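PDB 4JGW: Ral guanine nucleotide dissociation stimulator-like 2 from Mus musculus, which probably acts as a guanine nucleotide exchange factor for small G proteins and is a putative effector of Ras and/or Rap, seen here as its REM and CDC25-homology domains. Local coordinates for residues 109-112 with 113-117; 280-284 with 285-289; 309-312 with 313-317. One frame throughout, in Å; residues are numbered along the deposited sequence.

Interaction 1: 109-112 with 113-117; sequences GELE and RTTGV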
ATOM      1  N   GLY A 109      -7.455  39.554  -9.747  1.00 46.63           N
ATOM      2  CA  GLY A 109      -6.105  38.989  -9.709  1.00 46.44           C
ATOM      3  C   GLY A 109      -5.927  37.885  -8.679  1.00 46.35           C
ATOM      4  O   GLY A 109      -5.312  36.853  -8.961  1.00 46.36           O
ATOM      5  N   GLU A 110      -6.465  38.108  -7.482  1.00 46.16           N
ATOM      6  CA  GLU A 110      -6.398  37.125  -6.401  1.00 46.02           C
ATOM      7  C   GLU A 110      -7.373  35.970  -6.611  1.00 45.74           C
ATOM      8  O   GLU A 110      -7.067  34.827  -6.266  1.00 45.74           O
ATOM      9  CB  GLU A 110      -6.656  37.791  -5.048  1.00 46.07           C
ATOM     10  CG  GLU A 110      -5.508  38.662  -4.562  1.00 46.75           C
ATOM     11  CD  GLU A 110      -5.865  39.472  -3.331  1.00 47.27           C
ATOM     12  OE1 GLU A 110      -6.198  38.870  -2.288  1.00 47.51           O
ATOM     13  OE2 GLU A 110      -5.801  40.716  -3.408  1.00 47.84           O
ATOM     14  N   LEU A 111      -8.540  36.278  -7.176  1.00 45.44           N
ATOM     15  CA  LEU A 111      -9.573  35.278  -7.446  1.00 45.23           C
ATOM     16  C   LEU A 111      -9.079  34.250  -8.463  1.00 44.96           C
ATOM     17  O   LEU A 111      -9.195  33.046  -8.236  1.00 44.95           O
ATOM     18  CB  LEU A 111     -10.853  35.948  -7.961  1.00 45.24           C
ATOM     19  CG  LEU A 111     -12.242  35.428  -7.557  1.00 45.47           C
ATOM     20  CD1 LEU A 111     -13.319  36.187  -8.324  1.00 45.63           C
ATOM     21  CD2 LEU A 111     -12.424  33.924  -7.743  1.00 45.37           C
ATOM     22  N   GLU A 112      -8.521  34.741  -9.569  1.00 44.60           N
ATOM     23  CA  GLU A 112      -8.035  33.897 -10.663  1.00 44.34           C
ATOM     24  C   GLU A 112      -6.859  33.015 -10.236  1.00 43.91           C
ATOM     25  O   GLU A 112      -6.747  31.866 -10.671  1.00 43.83           O
ATOM     26  CB  GLU A 112      -7.636  34.766 -11.862  1.00 44.40           C
ATOM     27  CG  GLU A 112      -7.494  34.009 -13.180  1.00 45.15           C
ATOM     28  CD  GLU A 112      -6.901  34.857 -14.299  1.00 46.06           C
ATOM     29  OE1 GLU A 112      -6.740  36.084 -14.115  1.00 46.04           O
ATOM     30  OE2 GLU A 112      -6.596  34.286 -15.369  1.00 46.62           O
ATOM     31  N   ARG A 113      -5.992  33.569  -9.389  1.00 43.42           N
ATOM     32  CA  ARG A 113      -4.824  32.867  -8.860  1.00 42.97           C
ATOM     33  C   ARG A 113      -5.232  31.652  -8.024  1.00 42.44           C
ATOM     34  O   ARG A 113      -4.806  30.531  -8.305  1.00 42.48           O
ATOM     35  CB  ARG A 113      -3.974  33.829  -8.025  1.00 43.16           C
ATOM     36  CG  ARG A 113      -2.656  33.258  -7.510  1.00 43.95           C
ATOM     37  CD  ARG A 113      -2.216  33.955  -6.222  1.00 45.17           C
ATOM     38  NE  ARG A 113      -1.995  35.390  -6.400  1.00 46.41           N
ATOM     39  CZ  ARG A 113      -2.062  36.294  -5.423  1.00 47.09           C
ATOM     40  NH1 ARG A 113      -2.354  35.927  -4.180  1.00 47.31           N
ATOM     41  NH2 ARG A 113      -1.843  37.574  -5.692  1.00 47.44           N
ATOM     42  N   THR A 114      -6.065  31.886  -7.010  1.00 41.76           N
ATOM     43  CA  THR A 114      -6.518  30.837  -6.095  1.00 41.06           C
ATOM     44  C   THR A 114      -7.388  29.797  -6.805  1.00 40.65           C
ATOM     45  O   THR A 114      -7.276  28.598  -6.531  1.00 40.65           O
ATOM     46  CB  THR A 114      -7.273  31.432  -4.888  1.00 41.02           C
ATOM     47  OG1 THR A 114      -6.444  32.405  -4.245  1.00 40.89           O
ATOM     48  CG2 THR A 114      -7.645  30.347  -3.874  1.00 41.05           C
ATOM     49  N   THR A 115      -8.244  30.261  -7.714  1.00 39.99           N
ATOM     50  CA  THR A 115      -9.048  29.366  -8.544  1.00 39.49           C
ATOM     51  C   THR A 115      -8.133  28.464  -9.377  1.00 39.07           C
ATOM     52  O   THR A 115      -8.407  27.275  -9.535  1.00 39.07           O
ATOM     53  CB  THR A 115     -10.029  30.143  -9.451  1.00 39.51           C
ATOM     54  OG1 THR A 115     -10.808  31.037  -8.649  1.00 39.65           O
ATOM     55  CG2 THR A 115     -10.970  29.194 -10.181  1.00 39.45           C
ATOM     56  N   GLY A 116      -7.039  29.038  -9.880  1.00 38.50           N
ATOM     57  CA  GLY A 116      -6.017  28.286 -10.606  1.00 37.75           C
ATOM     58  C   GLY A 116      -5.348  27.224  -9.753  1.00 37.23           C
ATOM     59  O   GLY A 116      -5.093  26.112 -10.221  1.00 37.24           O
ATOM     60  N   VAL A 117      -5.062  27.565  -8.498  1.00 36.69           N
ATOM     61  CA  VAL A 117      -4.493  26.609  -7.549  1.00 36.13           C
ATOM     62  C   VAL A 117      -5.507  25.498  -7.253  1.00 35.71           C
ATOM     63  O   VAL A 117      -5.144  24.324  -7.203  1.00 35.65           O
ATOM     64  CB  VAL A 117      -4.021  27.290  -6.237  1.00 36.20           C
ATOM     65  CG1 VAL A 117      -3.355  26.282  -5.307  1.00 35.93           C
ATOM     66  CG2 VAL A 117      -3.051  28.423  -6.542  1.00 36.28           C
TER

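Interaction 2: 280-284 with 285-289; sequences RPLRP and PQRAR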
ATOM      1  N   ARG A 280      -5.250 -37.750   1.359  1.00 44.54           N
ATOM      2  CA  ARG A 280      -4.603 -38.726   0.483  1.00 44.03           C
ATOM      3  C   ARG A 280      -3.378 -39.345   1.162  1.00 43.42           C
ATOM      4  O   ARG A 280      -2.730 -38.685   1.975  1.00 43.44           O
ATOM      5  CB  ARG A 280      -4.204 -38.073  -0.841  1.00 44.16           C
ATOM      6  CG  ARG A 280      -5.371 -37.809  -1.774  1.00 44.92           C
ATOM      7  CD  ARG A 280      -4.889 -37.346  -3.137  1.00 46.13           C
ATOM      8  NE  ARG A 280      -5.990 -37.205  -4.087  1.00 46.89           N
ATOM      9  CZ  ARG A 280      -6.676 -36.083  -4.288  1.00 47.40           C
ATOM     10  NH1 ARG A 280      -6.387 -34.982  -3.604  1.00 47.62           N
ATOM     11  NH2 ARG A 280      -7.660 -36.063  -5.178  1.00 47.63           N
ATOM     12  N   PRO A 281      -3.058 -40.615   0.833  1.00 42.87           N
ATOM     13  CA  PRO A 281      -1.934 -41.318   1.463  1.00 42.36           C
ATOM     14  C   PRO A 281      -0.572 -40.771   1.048  1.00 41.79           C
ATOM     15  O   PRO A 281      -0.269 -40.704  -0.146  1.00 41.78           O
ATOM     16  CB  PRO A 281      -2.086 -42.755   0.954  1.00 42.41           C
ATOM     17  CG  PRO A 281      -2.826 -42.626  -0.336  1.00 42.65           C
ATOM     18  CD  PRO A 281      -3.758 -41.468  -0.150  1.00 42.82           C
ATOM     19  N   LEU A 282       0.241 -40.388   2.030  1.00 41.13           N
ATOM     20  CA  LEU A 282       1.593 -39.899   1.762  1.00 40.49           C
ATOM     21  C   LEU A 282       2.609 -40.437   2.766  1.00 40.11           C
ATOM     22  O   LEU A 282       2.521 -40.166   3.967  1.00 39.90           O
ATOM     23  CB  LEU A 282       1.634 -38.362   1.734  1.00 40.47           C
ATOM     24  CG  LEU A 282       0.919 -37.605   0.605  1.00 40.25           C
ATOM     25  CD1 LEU A 282       0.842 -36.122   0.925  1.00 39.84           C
ATOM     26  CD2 LEU A 282       1.584 -37.830  -0.752  1.00 40.02           C
ATOM     27  N   ARG A 283       3.563 -41.215   2.260  1.00 39.57           N
ATOM     28  CA  ARG A 283       4.712 -41.652   3.045  1.00 39.24           C
ATOM     29  C   ARG A 283       5.671 -40.472   3.221  1.00 38.87           C
ATOM     30  O   ARG A 283       5.675 -39.561   2.392  1.00 38.89           O
ATOM     31  CB  ARG A 283       5.421 -42.822   2.356  1.00 39.28           C
ATOM     32  CG  ARG A 283       4.708 -44.160   2.512  1.00 39.76           C
ATOM     33  CD  ARG A 283       5.452 -45.290   1.812  1.00 40.43           C
ATOM     34  NE  ARG A 283       5.153 -45.348   0.379  1.00 41.47           N
ATOM     35  CZ  ARG A 283       5.952 -44.893  -0.586  1.00 41.68           C
ATOM     36  NH1 ARG A 283       7.123 -44.337  -0.297  1.00 41.52           N
ATOM     37  NH2 ARG A 283       5.575 -45.000  -1.852  1.00 42.09           N
ATOM     38  N   PRO A 284       6.479 -40.477   4.304  1.00 38.54           N
ATOM     39  CA  PRO A 284       7.435 -39.388   4.547  1.00 38.26           C
ATOM     40  C   PRO A 284       8.327 -38.993   3.348  1.00 37.99           C
ATOM     41  O   PRO A 284       8.537 -37.798   3.133  1.00 37.86           O
ATOM     42  CB  PRO A 284       8.275 -39.908   5.720  1.00 38.31           C
ATOM     43  CG  PRO A 284       7.349 -40.818   6.460  1.00 38.44           C
ATOM     44  CD  PRO A 284       6.435 -41.432   5.433  1.00 38.45           C
ATOM     45  N   PRO A 285       8.850 -39.975   2.575  1.00 37.68           N
ATOM     46  CA  PRO A 285       9.598 -39.593   1.372  1.00 37.50           C
ATOM     47  C   PRO A 285       8.751 -38.875   0.317  1.00 37.17           C
ATOM     48  O   PRO A 285       9.243 -37.954  -0.337  1.00 37.09           O
ATOM     49  CB  PRO A 285      10.091 -40.939   0.827  1.00 37.58           C
ATOM     50  CG  PRO A 285      10.173 -41.807   2.021  1.00 37.56           C
ATOM     51  CD  PRO A 285       8.991 -41.418   2.848  1.00 37.66           C
ATOM     52  N   GLN A 286       7.496 -39.296   0.163  1.00 36.72           N
ATOM     53  CA  GLN A 286       6.574 -38.681  -0.798  1.00 36.29           C
ATOM     54  C   GLN A 286       6.212 -37.256  -0.387  1.00 35.92           C
ATOM     55  O   GLN A 286       6.133 -36.361  -1.229  1.00 35.79           O
ATOM     56  CB  GLN A 286       5.299 -39.516  -0.937  1.00 36.25           C
ATOM     57  CG  GLN A 286       5.510 -40.919  -1.488  1.00 36.30           C
ATOM     58  CD  GLN A 286       4.208 -41.682  -1.642  1.00 36.13           C
ATOM     59  OE1 GLN A 286       3.537 -41.998  -0.658  1.00 35.24           O
ATOM     60  NE2 GLN A 286       3.844 -41.984  -2.883  1.00 36.53           N
ATOM     61  N   ARG A 287       5.993 -37.064   0.914  1.00 35.56           N
ATOM     62  CA  ARG A 287       5.636 -35.766   1.476  1.00 35.24           C
ATOM     63  C   ARG A 287       6.807 -34.790   1.404  1.00 35.13           C
ATOM     64  O   ARG A 287       6.605 -33.586   1.235  1.00 35.09           O
ATOM     65  CB  ARG A 287       5.166 -35.922   2.926  1.00 35.27           C
ATOM     66  CG  ARG A 287       4.374 -34.728   3.455  1.00 34.95           C
ATOM     67  CD  ARG A 287       3.931 -34.901   4.909  1.00 34.61           C
ATOM     68  NE  ARG A 287       3.279 -36.187   5.165  1.00 34.31           N
ATOM     69  CZ  ARG A 287       2.001 -36.461   4.910  1.00 33.60           C
ATOM     70  NH1 ARG A 287       1.203 -35.547   4.376  1.00 32.74           N
ATOM     71  NH2 ARG A 287       1.522 -37.666   5.186  1.00 33.74           N
ATOM     72  N   ALA A 288       8.024 -35.317   1.536  1.00 34.94           N
ATOM     73  CA  ALA A 288       9.243 -34.516   1.430  1.00 34.90           C
ATOM     74  C   ALA A 288       9.387 -33.895   0.043  1.00 34.83           C
ATOM     75  O   ALA A 288       9.888 -32.778  -0.090  1.00 35.07           O
ATOM     76  CB  ALA A 288      10.462 -35.353   1.762  1.00 34.80           C
ATOM     77  N   ARG A 289       8.943 -34.622  -0.981  1.00 34.55           N
ATOM     78  CA  ARG A 289       8.977 -34.134  -2.360  1.00 34.41           C
ATOM     79  C   ARG A 289       8.078 -32.911  -2.546  1.00 33.91           C
ATOM     80  O   ARG A 289       8.400 -32.008  -3.320  1.00 33.78           O
ATOM     81  CB  ARG A 289       8.595 -35.250  -3.342  1.00 34.60           C
ATOM     82  CG  ARG A 289       9.549 -36.447  -3.325  1.00 35.72           C
ATOM     83  CD  ARG A 289      10.958 -36.048  -3.760  1.00 37.77           C
ATOM     84  NE  ARG A 289      11.998 -36.739  -2.993  1.00 39.88           N
ATOM     85  CZ  ARG A 289      13.310 -36.570  -3.175  1.00 40.91           C
ATOM     86  NH1 ARG A 289      13.762 -35.729  -4.097  1.00 40.87           N
ATOM     87  NH2 ARG A 289      14.175 -37.245  -2.429  1.00 41.70           N
TER
HETATM   88  O   HOH W   1      -1.246 -36.877   3.553  1.00 27.00           O
HETATM   89  O   HOH W   2       1.166 -43.250  -0.031  1.00 42.53           O
HETATM   90  O   HOH W   3      -0.651 -39.359   4.619  1.00 38.50           O

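Interaction 3: 309-312 with 313-317; sequences SVYA and VVSAL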
ATOM      1  N   SER A 309       4.690 -13.740  -1.951  1.00 29.71           N
ATOM      2  CA  SER A 309       4.524 -15.194  -2.017  1.00 29.80           C
ATOM      3  C   SER A 309       5.684 -15.962  -1.383  1.00 29.92           C
ATOM      4  O   SER A 309       5.492 -17.084  -0.909  1.00 29.92           O
ATOM      5  CB  SER A 309       4.254 -15.666  -3.444  1.00 29.71           C
ATOM      6  OG  SER A 309       2.867 -15.598  -3.724  1.00 29.35           O
ATOM      7  N   VAL A 310       6.875 -15.362  -1.364  1.00 29.99           N
ATOM      8  CA  VAL A 310       7.998 -15.917  -0.599  1.00 30.21           C
ATOM      9  C   VAL A 310       7.583 -16.084   0.858  1.00 30.38           C
ATOM     10  O   VAL A 310       7.756 -17.158   1.435  1.00 30.36           O
ATOM     11  CB  VAL A 310       9.281 -15.046  -0.687  1.00 30.10           C
ATOM     12  CG1 VAL A 310      10.314 -15.483   0.352  1.00 30.21           C
ATOM     13  CG2 VAL A 310       9.882 -15.137  -2.064  1.00 30.07           C
ATOM     14  N   TYR A 311       7.016 -15.025   1.434  1.00 30.68           N
ATOM     15  CA  TYR A 311       6.570 -15.058   2.821  1.00 31.08           C
ATOM     16  C   TYR A 311       5.363 -15.962   3.023  1.00 30.97           C
ATOM     17  O   TYR A 311       5.254 -16.620   4.055  1.00 30.99           O
ATOM     18  CB  TYR A 311       6.278 -13.654   3.359  1.00 31.23           C
ATOM     19  CG  TYR A 311       6.068 -13.636   4.860  1.00 32.63           C
ATOM     20  CD1 TYR A 311       7.127 -13.875   5.735  1.00 33.97           C
ATOM     21  CD2 TYR A 311       4.812 -13.399   5.404  1.00 33.83           C
ATOM     22  CE1 TYR A 311       6.938 -13.865   7.116  1.00 34.82           C
ATOM     23  CE2 TYR A 311       4.611 -13.387   6.783  1.00 34.75           C
ATOM     24  CZ  TYR A 311       5.677 -13.620   7.630  1.00 35.04           C
ATOM     25  OH  TYR A 311       5.483 -13.610   8.991  1.00 36.08           O
ATOM     26  N   ALA A 312       4.464 -15.992   2.040  1.00 31.05           N
ATOM     27  CA  ALA A 312       3.290 -16.857   2.095  1.00 31.09           C
ATOM     28  C   ALA A 312       3.698 -18.321   2.223  1.00 31.26           C
ATOM     29  O   ALA A 312       3.170 -19.044   3.067  1.00 31.19           O
ATOM     30  CB  ALA A 312       2.412 -16.649   0.871  1.00 31.00           C
ATOM     31  N   VAL A 313       4.658 -18.736   1.401  1.00 31.41           N
ATOM     32  CA  VAL A 313       5.128 -20.117   1.385  1.00 31.78           C
ATOM     33  C   VAL A 313       5.980 -20.433   2.615  1.00 32.02           C
ATOM     34  O   VAL A 313       5.775 -21.457   3.264  1.00 31.99           O
ATOM     35  CB  VAL A 313       5.896 -20.448   0.074  1.00 31.58           C
ATOM     36  CG1 VAL A 313       6.466 -21.857   0.117  1.00 31.75           C
ATOM     37  CG2 VAL A 313       4.980 -20.293  -1.135  1.00 31.47           C
ATOM     38  N   VAL A 314       6.923 -19.547   2.936  1.00 32.46           N
ATOM     39  CA  VAL A 314       7.833 -19.765   4.062  1.00 32.91           C
ATOM     40  C   VAL A 314       7.104 -19.796   5.417  1.00 33.15           C
ATOM     41  O   VAL A 314       7.434 -20.617   6.274  1.00 33.12           O
ATOM     42  CB  VAL A 314       9.028 -18.761   4.055  1.00 33.03           C
ATOM     43  CG1 VAL A 314       8.655 -17.428   4.695  1.00 33.28           C
ATOM     44  CG2 VAL A 314      10.239 -19.358   4.752  1.00 33.31           C
ATOM     45  N   SER A 315       6.108 -18.925   5.596  1.00 33.33           N
ATOM     46  CA  SER A 315       5.336 -18.890   6.840  1.00 33.71           C
ATOM     47  C   SER A 315       4.436 -20.116   6.964  1.00 34.02           C
ATOM     48  O   SER A 315       4.214 -20.623   8.066  1.00 34.13           O
ATOM     49  CB  SER A 315       4.514 -17.603   6.955  1.00 33.63           C
ATOM     50  OG  SER A 315       3.504 -17.537   5.963  1.00 33.46           O
ATOM     51  N   ALA A 316       3.928 -20.583   5.825  1.00 34.36           N
ATOM     52  CA  ALA A 316       3.149 -21.818   5.762  1.00 34.60           C
ATOM     53  C   ALA A 316       3.994 -23.034   6.141  1.00 34.79           C
ATOM     54  O   ALA A 316       3.518 -23.932   6.830  1.00 34.84           O
ATOM     55  CB  ALA A 316       2.551 -21.995   4.379  1.00 34.45           C
ATOM     56  N   LEU A 317       5.248 -23.050   5.693  1.00 35.13           N
ATOM     57  CA  LEU A 317       6.167 -24.150   5.984  1.00 35.52           C
ATOM     58  C   LEU A 317       6.735 -24.102   7.407  1.00 35.97           C
ATOM     59  O   LEU A 317       7.179 -25.125   7.933  1.00 36.01           O
ATOM     60  CB  LEU A 317       7.303 -24.196   4.955  1.00 35.44           C
ATOM     61  CG  LEU A 317       6.971 -24.627   3.520  1.00 35.27           C
ATOM     62  CD1 LEU A 317       8.204 -24.515   2.636  1.00 35.15           C
ATOM     63  CD2 LEU A 317       6.413 -26.043   3.467  1.00 34.69           C
TER

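Interaction 1: 109-112 with 113-117
Thr115 and Leu111 make the tight part of this one-turn contact near the start of helix 108-128. Two donors of Thr115 grip the carbonyl O of Leu111: OG1 at 2.6 Å and the backbone N at 3.0 Å, arriving from opposite faces of the carbonyl plane. The hydroxyl lies 38° out of that plane, and what puts it there is chi1 of -53°, which sets OG1 anti to the carbonyl carbon and beside the residue's own N. Leu111 runs alongside in the same direction, its CD2 3.4 Å from Thr115 OG1. Thr114 repeats the double grip more loosely, with N and OG1 each 3.2 Å from Glu110 O.

The solvent side is slacker. The Arg113 chain bends at chi3, bringing its guanidinium beside Glu110 with the two charged planes 8° apart. Its NH2 nevertheless comes no nearer than 4.0 Å to Glu110 CG, and Glu110 OE1 stays 5.2 Å from Arg113 NH1, consistent with a general electrostatic attraction and not a salt bridge.

Within the REM domain, then, the helix turns its Leu111 and Thr115 stripe onto Phe147 of helix 138-151, with Leu148 and Thr151 extending the interface, while Thr114 meets Leu103 in the loop before it.

Interaction 2: 280-284 with 285-289
The guanidinium of Arg283 and the carboxamide of Gln286 stack with their planes 8° apart, OE1 of Gln286 lying over one guanidinium face and offset toward its rim. The second guanidinium, that of Arg287, carries Leu282 CB over one face, 3.4 Å above the plane, while two waters lie in plane at its edge. One water joins Arg287 NH1 to Arg280 O; the other joins NH2 to Leu282 N. A bend at chi3 (-49°) turns the Arg287 chain back across Leu282 at about a right angle.

Arg283 is the N-cap of helix 284-303. Its backbone N gives a nearly straight bond to Gln286 OE1 (3.0 Å, 174° at the hydrogen), received in the amide plane on a lone pair. This link from the third residue after the cap corresponds to one half of a capping box; the return bond from an N-cap side chain is not made, Arg283 stacking its guanidinium on the amide instead. The Arg283 carbonyl O accepts from Arg287 N at 2.9 Å, opening the helical pattern, and Pro284 O follows with Ala288 N at 3.0 Å.

Pro284 and Pro285 have no N-H to give, which suits the first helical turn. Gln286 OE1 thus serves both the cap N and a water that bonds weakly to Pro281 O, while Arg287 NH1 reaches Val264 O directly and the guanidinium meets the loop backbone through two waters.

Interaction 3: 309-312 with 313-317
Tyr311 and Ser315, one turn apart on helix 307-318, meet through both hydrogen bonds and an aromatic face. The carbonyl O of Tyr311 takes two donors of Ser315, the backbone N at 2.9 Å and OG at 2.7 Å. With chi1 at 66°, OG stands between the backbone N and the carbonyl carbon, from where it reaches back to the preceding turn. The remaining main-chain bonds follow the alpha-helical spacing: Val313 N to Ser309 O, Val314 N to Val310 O (2.9 Å), and Ala316 N to Ala312 O, the longest of the three at 3.2 Å.

The CH-pi contact comes from the methylene of the same serine. Ser315 CB sits over one face of the Tyr311 ring, 4.3 Å from its centroid and 13° off the normal. The ring gets there because its CG is anti to the backbone N (chi1 -169°), which sets CG beside the residue's own carbonyl carbon and lets the ring face Ser315.

Apolar contacts complete the set. Tyr311 CD1 approaches Val314 CG1 obliquely at 4.0 Å. Beyond the helix, Tyr311 also meets the rings of Tyr390 and Phe347, and Val313 packs on Ala298 of helix 284-303. Against helix 244-264, Ala312 lies on Phe253 and Val256, and Ala316 on Val260, in this helical core of the CDC25-homology domain.

Ser315 therefore divides its labour: its hydroxyl is satisfied by the helix itself, a common solution for a serine within a helix, and its CB offers C-H groups, probably slightly polarised by the neighbouring oxygen, to the ring face.

How the interactions relate
Interaction 3 is buried, interaction 2 partly so, and interaction 1 lies on the surface. Interaction 1 belongs to the N-terminal REM part, with its centre about 54 Å from that of interaction 3 and about 73 Å from that of interaction 2. The latter two share the CDC25-homology (Ras-GEF) domain: helices 284-303 and 307-318 are consecutive, and the nearest atoms of the two contacts are about 8 Å apart. Interactions 1 and 3 both use a hydroxyl turned back on a carbonyl one turn earlier, but charged residues flank the first and apolar ones the second. Interaction 2 instead marks a helix start, where an amide, arginines and ordered waters do the work.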